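Beta-fructofuranosidase, insoluble isoenzyme CWINV1 (Arabidopsis thaliana, PDB 2OXB) hydrolyses sucrose and 1-kestose, and less readily neokestose and levan, at their terminal beta-D-fructofuranoside residues in the plant cell wall. Local coordinates at residues T6-Q11 and L478-V483; K14-D19 and G307-Q312; T294-S299 and T496-P501. The protein carries 1 engineered substitution. One frame throughout, in Å; residues are numbered along the deposited sequence.

How the contacts relate
Three contacts illustrate how a two-domain glycosidase ties its parts together close to its substrate. Contacts 1 and 3 cross between the N-terminal and C-terminal domains and reach the same C-terminal sheet, where Ser482 O lies 2.7 Å from Val499 N, probably as a hydrogen bond. Contact 2 is internal to the catalytic domain and holds the active-site Asp19. It meets contact 1 where Phe10 O probably accepts from Gln312 N at 2.9 Å, and contact 3 where Glu296 OE1 lies implausibly close to Gly310 N, probably a hydrogen bond of doubtful length. The three centres are 11 to 13 Å from one another. The side chain of Asn295, in contact 3, is about 9 Å from that of Asp19.

Contact 1: T6-Q11 and L478-V483; sequences TGFHFQ and LIDHSV
Asp480 sends its carboxylate to the backbone of Gly7 and Phe8 through a CG anti to the main-chain N (chi1 -154°), and Phe8, whose CG stands between its own N and carbonyl carbon (chi1 62°), brings its ring over that same carboxylate. Gly7 N donates to Asp480 OD1 at 2.9 Å, a little out of the carboxylate plane, while Phe8 N donates to Asp480 OD2, also at 2.9 Å, on the syn lone pair; both bonds are nearly straight. OD2 sits over the centre of the Phe8 ring, the two planes inclined by 32°. At the ring's edge Phe8 CE2 comes within 3.2 Å of Ile479 O, and Phe8 CE1 packs on Leu478 CD1 at 4.3 Å. The His9 and Asp480 side chains come from opposite directions, and Asp480 OD2 lies oblique to the His9 ring, nearest CD2 (3.0 Å). Were an alanine to stand at Asp480, the N-H groups of Gly7 and Phe8 would probably lose their shared acceptor, with a gap opening over the Phe8 face that OD2 fills. His481 turns its own polar end elsewhere, NE2 bonding to Gln366. Asp480 to Val483 form a type II' turn, the two-residue beta hairpin between strands 473-480 and 483-488, so the N-terminal segment of the catalytic domain is held at a hairpin of the C-terminal beta-sandwich, the two-domain plan of glycoside hydrolase family 32.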
# COMPACT_ATOMS: atom_id res chain seq x y z
N THR A 6 7.76 15.23 -2.26
CA THR A 6 8.43 14.46 -1.22
C THR A 6 9.94 14.46 -1.42
O THR A 6 10.43 14.53 -2.56
CB THR A 6 7.96 12.99 -1.20
OG1 THR A 6 8.40 12.33 -2.39
CG2 THR A 6 6.45 12.93 -1.12
N GLY A 7 10.67 14.36 -0.32
CA GLY A 7 12.12 14.32 -0.38
C GLY A 7 12.74 12.93 -0.34
O GLY A 7 13.77 12.69 -0.96
N PHE A 8 12.12 11.99 0.39
CA PHE A 8 12.68 10.65 0.48
C PHE A 8 11.76 9.53 0.03
O PHE A 8 12.05 8.35 0.26
CB PHE A 8 13.17 10.38 1.90
CG PHE A 8 12.10 10.41 2.94
CD1 PHE A 8 11.24 9.34 3.12
CD2 PHE A 8 11.96 11.52 3.77
CE1 PHE A 8 10.25 9.37 4.10
CE2 PHE A 8 10.98 11.56 4.75
CZ PHE A 8 10.12 10.49 4.92
N HIS A 9 10.66 9.85 -0.61
CA HIS A 9 9.78 8.79 -1.07
C HIS A 9 10.16 8.44 -2.51
O HIS A 9 11.25 7.92 -2.76
CB HIS A 9 8.33 9.25 -0.98
CG HIS A 9 7.82 9.30 0.42
ND1 HIS A 9 7.66 8.17 1.20
CD2 HIS A 9 7.46 10.35 1.21
CE1 HIS A 9 7.23 8.52 2.40
NE2 HIS A 9 7.11 9.84 2.43
N PHE A 10 9.24 8.71 -3.43
CA PHE A 10 9.48 8.48 -4.84
C PHE A 10 8.33 9.00 -5.68
O PHE A 10 7.16 8.87 -5.32
CB PHE A 10 9.69 7.00 -5.18
CG PHE A 10 9.81 6.75 -6.66
CD1 PHE A 10 10.86 7.30 -7.39
CD2 PHE A 10 8.81 6.05 -7.35
CE1 PHE A 10 10.92 7.16 -8.79
CE2 PHE A 10 8.86 5.90 -8.74
CZ PHE A 10 9.91 6.46 -9.46
N GLN A 11 8.70 9.60 -6.80
CA GLN A 11 7.74 10.17 -7.70
C GLN A 11 8.46 10.66 -8.93
O GLN A 11 9.69 10.80 -8.93
CB GLN A 11 7.05 11.35 -7.01
CG GLN A 11 8.02 12.40 -6.51
CD GLN A 11 7.33 13.45 -5.68
OE1 GLN A 11 6.53 14.23 -6.19
NE2 GLN A 11 7.61 13.44 -4.38
N LEU A 478 5.94 8.36 9.34
CA LEU A 478 6.90 8.80 8.35
C LEU A 478 6.40 10.19 8.02
O LEU A 478 5.20 10.37 7.79
CB LEU A 478 6.80 7.96 7.09
CG LEU A 478 7.46 6.58 7.01
CD1 LEU A 478 8.96 6.73 7.19
CD2 LEU A 478 6.85 5.67 8.05
N ILE A 479 7.29 11.18 7.99
CA ILE A 479 6.87 12.54 7.68
C ILE A 479 7.55 13.10 6.42
O ILE A 479 8.76 13.27 6.39
CB ILE A 479 7.18 13.50 8.85
CG1 ILE A 479 6.80 12.84 10.19
CG2 ILE A 479 6.41 14.81 8.67
CD1 ILE A 479 5.37 12.35 10.26
N ASP A 480 6.77 13.39 5.39
CA ASP A 480 7.38 13.93 4.19
C ASP A 480 6.57 14.98 3.42
O ASP A 480 6.25 14.81 2.24
CB ASP A 480 7.77 12.78 3.25
CG ASP A 480 8.91 13.16 2.33
OD1 ASP A 480 9.04 14.36 2.03
OD2 ASP A 480 9.67 12.26 1.89
N HIS A 481 6.23 16.07 4.10
CA HIS A 481 5.48 17.16 3.49
C HIS A 481 4.07 16.71 3.13
O HIS A 481 3.28 16.36 4.01
CB HIS A 481 6.23 17.66 2.24
CG HIS A 481 7.69 17.91 2.48
ND1 HIS A 481 8.16 19.01 3.16
CD2 HIS A 481 8.79 17.16 2.18
CE1 HIS A 481 9.48 18.94 3.27
NE2 HIS A 481 9.88 17.83 2.68
N SER A 482 3.77 16.71 1.84
CA SER A 482 2.47 16.31 1.32
C SER A 482 2.00 14.91 1.75
O SER A 482 0.80 14.68 1.91
CB SER A 482 2.49 16.36 -0.21
OG SER A 482 3.39 15.39 -0.74
N VAL A 483 2.93 13.98 1.94
CA VAL A 483 2.54 12.63 2.33
C VAL A 483 2.96 12.22 3.73
O VAL A 483 4.10 12.45 4.16
CB VAL A 483 3.09 11.58 1.35
CG1 VAL A 483 4.59 11.72 1.23
CG2 VAL A 483 2.73 10.19 1.84

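Contact 2: K14-D19 and G307-Q312; sequences KNWMND and GWSGIQ. With FRU (beta-D-fructofuranose), chain B.
Lys14 begins the contact by laying its CG beside Gly307 O, 4.0 Å away, while its own carbonyl O accepts from Trp36 NE1. At Asn15 the backbone takes over: Asn15 N donates to Gly307 O at 2.6 Å, in the carbonyl plane though bent at the hydrogen (142°). Gly307 has just left helix 300-306 with positive phi, a conformation that favours glycine. Trp16 holds its indole anti to the main-chain N (chi1 176°), which carries CE3 to within 3.3 Å of Ser309 OG, an oblique approach. That hydroxyl has weak hydrogen bonds to Asp303 and Glu296, and the indole also meets Trp43 almost perpendicularly. The CA of Trp16 makes a C-H...O contact with Ser309 O, the same oxygen that receives a weak bond from Met17 N at 2.7 Å. Met17 then sends its thioether toward 307-312, and its bend at chi3 (92°) swings CE to Gln312 NE2, 3.2 Å away; the two side chains cross at about a right angle. Gly310 faces Met17 O, and a side chain there would probably collide with that oxygen; its backbone angles also favour glycine. Asn18 and Asp19 point the other way, to the sugar. Asn18 OD1 is 3.2 Å from O5 of the fructose, and Asp19 OD1 is 3.0 Å from its C1, while Asp19 OD2 bonds to Ser79. This is the WMND signature of family 32, whose aspartate, Asp19, is an active-site residue; the fructose also bonds to Gln199, an engineered replacement of a glutamate, so that bond is not native. Strand 15-26 runs between strand 29-36 and the short, weakly bonded strand 308-309, which follows helix 300-306 and is outermost in this sheet, part of a blade of the family's five-bladed beta-propeller.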
# COMPACT_ATOMS: atom_id res chain seq x y z
N LYS A 14 8.23 15.11 -12.79
CA LYS A 14 7.21 15.90 -13.45
C LYS A 14 6.08 15.02 -13.99
O LYS A 14 6.33 13.88 -14.39
CB LYS A 14 7.84 16.67 -14.62
CG LYS A 14 6.87 17.54 -15.41
CD LYS A 14 7.47 18.10 -16.71
CE LYS A 14 7.86 16.99 -17.69
NZ LYS A 14 8.23 17.50 -19.05
N ASN A 15 4.86 15.55 -13.98
CA ASN A 15 3.67 14.86 -14.50
C ASN A 15 3.05 13.69 -13.74
O ASN A 15 3.64 13.17 -12.77
CB ASN A 15 3.92 14.43 -15.95
CG ASN A 15 4.16 15.60 -16.86
OD1 ASN A 15 3.41 16.58 -16.84
ND2 ASN A 15 5.20 15.51 -17.69
N TRP A 16 1.87 13.28 -14.21
CA TRP A 16 1.05 12.18 -13.64
C TRP A 16 1.74 10.84 -13.49
O TRP A 16 2.61 10.47 -14.28
CB TRP A 16 -0.27 12.00 -14.45
CG TRP A 16 -1.19 10.81 -14.03
CD1 TRP A 16 -1.01 9.49 -14.34
CD2 TRP A 16 -2.32 10.85 -13.12
NE1 TRP A 16 -1.94 8.71 -13.69
CE2 TRP A 16 -2.75 9.51 -12.94
CE3 TRP A 16 -3.00 11.87 -12.45
CZ2 TRP A 16 -3.82 9.18 -12.10
CZ3 TRP A 16 -4.06 11.54 -11.62
CH2 TRP A 16 -4.46 10.21 -11.45
N MET A 17 1.33 10.12 -12.45
CA MET A 17 1.84 8.79 -12.12
C MET A 17 0.70 7.91 -11.59
O MET A 17 -0.18 8.40 -10.87
CB MET A 17 2.96 8.85 -11.07
CG MET A 17 3.34 7.46 -10.57
SD MET A 17 4.93 7.34 -9.80
CE MET A 17 4.53 7.62 -8.08
N ASN A 18 0.72 6.62 -11.90
CA ASN A 18 -0.35 5.74 -11.45
C ASN A 18 0.15 4.44 -10.81
O ASN A 18 1.01 4.45 -9.92
CB ASN A 18 -1.28 5.44 -12.63
CG ASN A 18 -2.62 4.86 -12.20
OD1 ASN A 18 -3.52 4.70 -13.03
ND2 ASN A 18 -2.76 4.55 -10.92
N ASP A 19 -0.41 3.32 -11.28
CA ASP A 19 -0.08 1.99 -10.80
C ASP A 19 1.42 1.64 -10.81
O ASP A 19 2.20 2.16 -11.62
CB ASP A 19 -0.81 0.93 -11.64
CG ASP A 19 -2.28 0.82 -11.31
OD1 ASP A 19 -2.92 1.86 -11.05
OD2 ASP A 19 -2.79 -0.32 -11.34
N GLY A 307 2.17 20.73 -11.77
CA GLY A 307 2.84 19.94 -12.78
C GLY A 307 3.00 18.46 -12.47
O GLY A 307 3.53 17.72 -13.29
N TRP A 308 2.53 18.02 -11.31
CA TRP A 308 2.66 16.61 -10.96
C TRP A 308 1.49 16.00 -10.17
O TRP A 308 0.72 16.70 -9.50
CB TRP A 308 3.98 16.39 -10.20
CG TRP A 308 4.10 17.18 -8.94
CD1 TRP A 308 4.71 18.39 -8.78
CD2 TRP A 308 3.54 16.85 -7.67
NE1 TRP A 308 4.56 18.84 -7.49
CE2 TRP A 308 3.85 17.91 -6.78
CE3 TRP A 308 2.80 15.77 -7.20
CZ2 TRP A 308 3.44 17.92 -5.45
CZ3 TRP A 308 2.39 15.77 -5.86
CH2 TRP A 308 2.72 16.84 -5.00
N SER A 309 1.37 14.68 -10.27
CA SER A 309 0.32 13.96 -9.55
C SER A 309 0.73 12.51 -9.37
O SER A 309 1.03 11.81 -10.34
CB SER A 309 -1.02 14.04 -10.31
OG SER A 309 -2.04 13.34 -9.62
N GLY A 310 0.78 12.07 -8.12
CA GLY A 310 1.13 10.69 -7.84
C GLY A 310 2.49 10.44 -7.22
O GLY A 310 3.53 10.80 -7.77
N ILE A 311 2.47 9.83 -6.04
CA ILE A 311 3.69 9.48 -5.33
C ILE A 311 3.62 7.98 -5.10
O ILE A 311 2.57 7.36 -5.27
CB ILE A 311 3.81 10.18 -3.96
CG1 ILE A 311 2.82 9.58 -2.97
CG2 ILE A 311 3.60 11.66 -4.12
CD1 ILE A 311 2.94 10.10 -1.58
N GLN A 312 4.74 7.38 -4.70
CA GLN A 312 4.77 5.95 -4.43
C GLN A 312 5.10 5.81 -2.96
O GLN A 312 6.09 6.37 -2.48
CB GLN A 312 5.85 5.28 -5.27
CG GLN A 312 5.61 3.80 -5.48
CD GLN A 312 4.52 3.52 -6.52
OE1 GLN A 312 4.02 2.40 -6.62
NE2 GLN A 312 4.17 4.54 -7.31
C1 FRU B . -5.87 1.26 -11.36
C2 FRU B . -6.15 1.19 -12.87
C3 FRU B . -5.86 -0.22 -13.43
C4 FRU B . -5.39 0.04 -14.83
C5 FRU B . -4.71 1.40 -14.68
C6 FRU B . -4.99 2.36 -15.81
O1 FRU B . -6.76 0.44 -10.63
O2 FRU B . -7.47 1.63 -13.36
O3 FRU B . -7.00 -1.07 -13.43
O4 FRU B . -4.47 -0.96 -15.28
O5 FRU B . -5.20 2.01 -13.49
O6 FRU B . -4.31 1.90 -16.96

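Contact 3: T294-S299 and T496-P501; sequences TNESSS and TSRVYP. With NAG (2-acetamido-2-deoxy-beta-D-glucopyranose), chain C.
Where the catalytic domain meets the C-terminal beta-sandwich, a glycosylated loop of the first domain packs against the end of strand 493-498. The N-acetylglucosamine on Asn295, joined through ND2 to C1 of the sugar, also bonds to Asp457, so the glycan touches both domains. On the other side of the loop Arg498 folds over, its chain bent at chi2 (-77°) and again at chi3, and so brings its guanidinium alongside the loop backbone. NE makes a weak bond to Asn295 O at 2.6 Å. Glu296 CA rests over one guanidinium face, and Thr294 CG2 lies at its edge. Glu296 folds its carboxylate back to the same group: OE2, an atom less surely placed, pairs with Arg498 NH2 at 2.9 Å in a salt bridge whose hydrogen bond is weak, with carboxylate and guanidinium planes nearly perpendicular (83°). Tyr500 OH donates to the same uncertain OE2 (2.9 Å), which lies close to the plane of the phenol ring. Over one face of this ring sits Ser298 CB, 3.8 Å from the ring centroid, in a CH-pi contact. Ser297 presses its CB on Arg498 CB at 3.4 Å, while its hydroxyl turns to Lys273 NZ, and Thr294 OG1 is held by the carbonyl of Lys273. Glu296 has a further partner in Lys306, a second salt bridge, and OE1 probably accepts from Gly310 N, though that distance is too short to trust. A buried carboxylate facing an arginine and a lysine, with a phenol besides, is likely to remain ionised, and its several partners would probably restrict its rotation; Glu296 thus links Arg498 and Tyr500 at the strand end of one domain to the loop and helix 300-306 of the other.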
# COMPACT_ATOMS: atom_id res chain seq x y z
N THR A 294 -1.27 5.29 -3.91
CA THR A 294 -1.70 6.48 -3.15
C THR A 294 -1.98 7.73 -4.00
O THR A 294 -1.07 8.46 -4.41
CB THR A 294 -0.66 6.90 -2.07
OG1 THR A 294 -0.70 5.96 -0.98
CG2 THR A 294 -0.98 8.29 -1.51
N ASN A 295 -3.27 7.95 -4.21
CA ASN A 295 -3.83 9.06 -4.95
C ASN A 295 -3.18 10.36 -4.56
O ASN A 295 -2.25 10.43 -3.76
CB ASN A 295 -5.31 9.19 -4.62
CG ASN A 295 -6.20 9.06 -5.82
OD1 ASN A 295 -5.81 9.37 -6.94
ND2 ASN A 295 -7.44 8.63 -5.57
N GLU A 296 -3.76 11.42 -5.10
CA GLU A 296 -3.35 12.78 -4.84
C GLU A 296 -4.58 13.45 -4.22
O GLU A 296 -5.57 13.64 -4.91
CB GLU A 296 -3.03 13.45 -6.16
CG GLU A 296 -2.23 14.72 -6.03
CD GLU A 296 -0.76 14.44 -5.86
OE1 GLU A 296 -0.21 13.74 -6.74
OE2 GLU A 296 -0.16 14.91 -4.87
N SER A 297 -4.52 13.79 -2.93
CA SER A 297 -5.66 14.41 -2.24
C SER A 297 -5.93 15.87 -2.61
O SER A 297 -6.83 16.51 -2.06
CB SER A 297 -5.49 14.33 -0.71
OG SER A 297 -5.77 13.03 -0.20
N SER A 298 -5.15 16.41 -3.54
CA SER A 298 -5.33 17.80 -3.97
C SER A 298 -6.20 17.83 -5.22
O SER A 298 -6.20 16.89 -6.01
CB SER A 298 -3.99 18.44 -4.31
OG SER A 298 -3.52 17.98 -5.56
N SER A 299 -6.93 18.91 -5.39
CA SER A 299 -7.80 19.05 -6.55
C SER A 299 -6.95 18.99 -7.82
O SER A 299 -5.80 19.39 -7.82
CB SER A 299 -8.55 20.38 -6.48
OG SER A 299 -7.68 21.46 -6.80
N THR A 496 -2.53 5.88 5.84
CA THR A 496 -1.76 6.88 5.11
C THR A 496 -2.68 7.98 4.56
O THR A 496 -3.86 7.74 4.30
CB THR A 496 -0.98 6.20 3.95
OG1 THR A 496 0.14 7.01 3.58
CG2 THR A 496 -1.89 6.01 2.75
N SER A 497 -2.14 9.18 4.39
CA SER A 497 -2.94 10.30 3.87
C SER A 497 -2.11 11.32 3.10
O SER A 497 -0.89 11.18 2.96
CB SER A 497 -3.67 10.98 5.03
OG SER A 497 -3.04 10.68 6.26
N ARG A 498 -2.77 12.35 2.58
CA ARG A 498 -2.11 13.40 1.81
C ARG A 498 -2.57 14.77 2.32
O ARG A 498 -3.76 15.07 2.32
CB ARG A 498 -2.48 13.26 0.33
CG ARG A 498 -2.55 11.82 -0.13
CD ARG A 498 -1.19 11.21 -0.35
NE ARG A 498 -0.81 11.25 -1.75
CZ ARG A 498 -0.35 12.33 -2.38
NH1 ARG A 498 -0.21 13.47 -1.73
NH2 ARG A 498 -0.06 12.26 -3.68
N VAL A 499 -1.61 15.58 2.76
CA VAL A 499 -1.87 16.91 3.29
C VAL A 499 -1.20 18.00 2.45
O VAL A 499 -0.17 17.76 1.81
CB VAL A 499 -1.42 17.02 4.80
CG1 VAL A 499 0.06 16.69 4.95
CG2 VAL A 499 -1.71 18.42 5.34
N TYR A 500 -1.81 19.18 2.43
CA TYR A 500 -1.31 20.30 1.64
C TYR A 500 -1.53 21.59 2.43
O TYR A 500 -2.43 22.39 2.13
CB TYR A 500 -2.07 20.34 0.32
CG TYR A 500 -2.04 19.03 -0.45
CD1 TYR A 500 -0.96 18.72 -1.27
CD2 TYR A 500 -3.09 18.11 -0.35
CE1 TYR A 500 -0.92 17.53 -2.00
CE2 TYR A 500 -3.06 16.91 -1.08
CZ TYR A 500 -1.97 16.63 -1.90
OH TYR A 500 -1.93 15.48 -2.67
N PRO A 501 -0.72 21.80 3.47
CA PRO A 501 -0.79 22.97 4.34
C PRO A 501 -0.16 24.21 3.71
O PRO A 501 0.81 24.11 2.95
CB PRO A 501 -0.03 22.52 5.58
CG PRO A 501 1.08 21.71 4.97
CD PRO A 501 0.36 20.89 3.91
C1 NAG C . -8.54 9.56 -5.63
C2 NAG C . -9.45 9.40 -4.40
C3 NAG C . -10.44 10.57 -4.25
C4 NAG C . -9.81 11.95 -4.50
C5 NAG C . -9.07 11.86 -5.83
C6 NAG C . -8.44 13.14 -6.36
C7 NAG C . -11.49 8.18 -4.82
C8 NAG C . -11.88 8.05 -6.29
N2 NAG C . -10.20 8.16 -4.51
O3 NAG C . -11.03 10.55 -2.96
O4 NAG C . -10.84 12.92 -4.58
O5 NAG C . -8.03 10.88 -5.72
O6 NAG C . -7.91 12.94 -7.67
O7 NAG C . -12.37 8.30 -3.97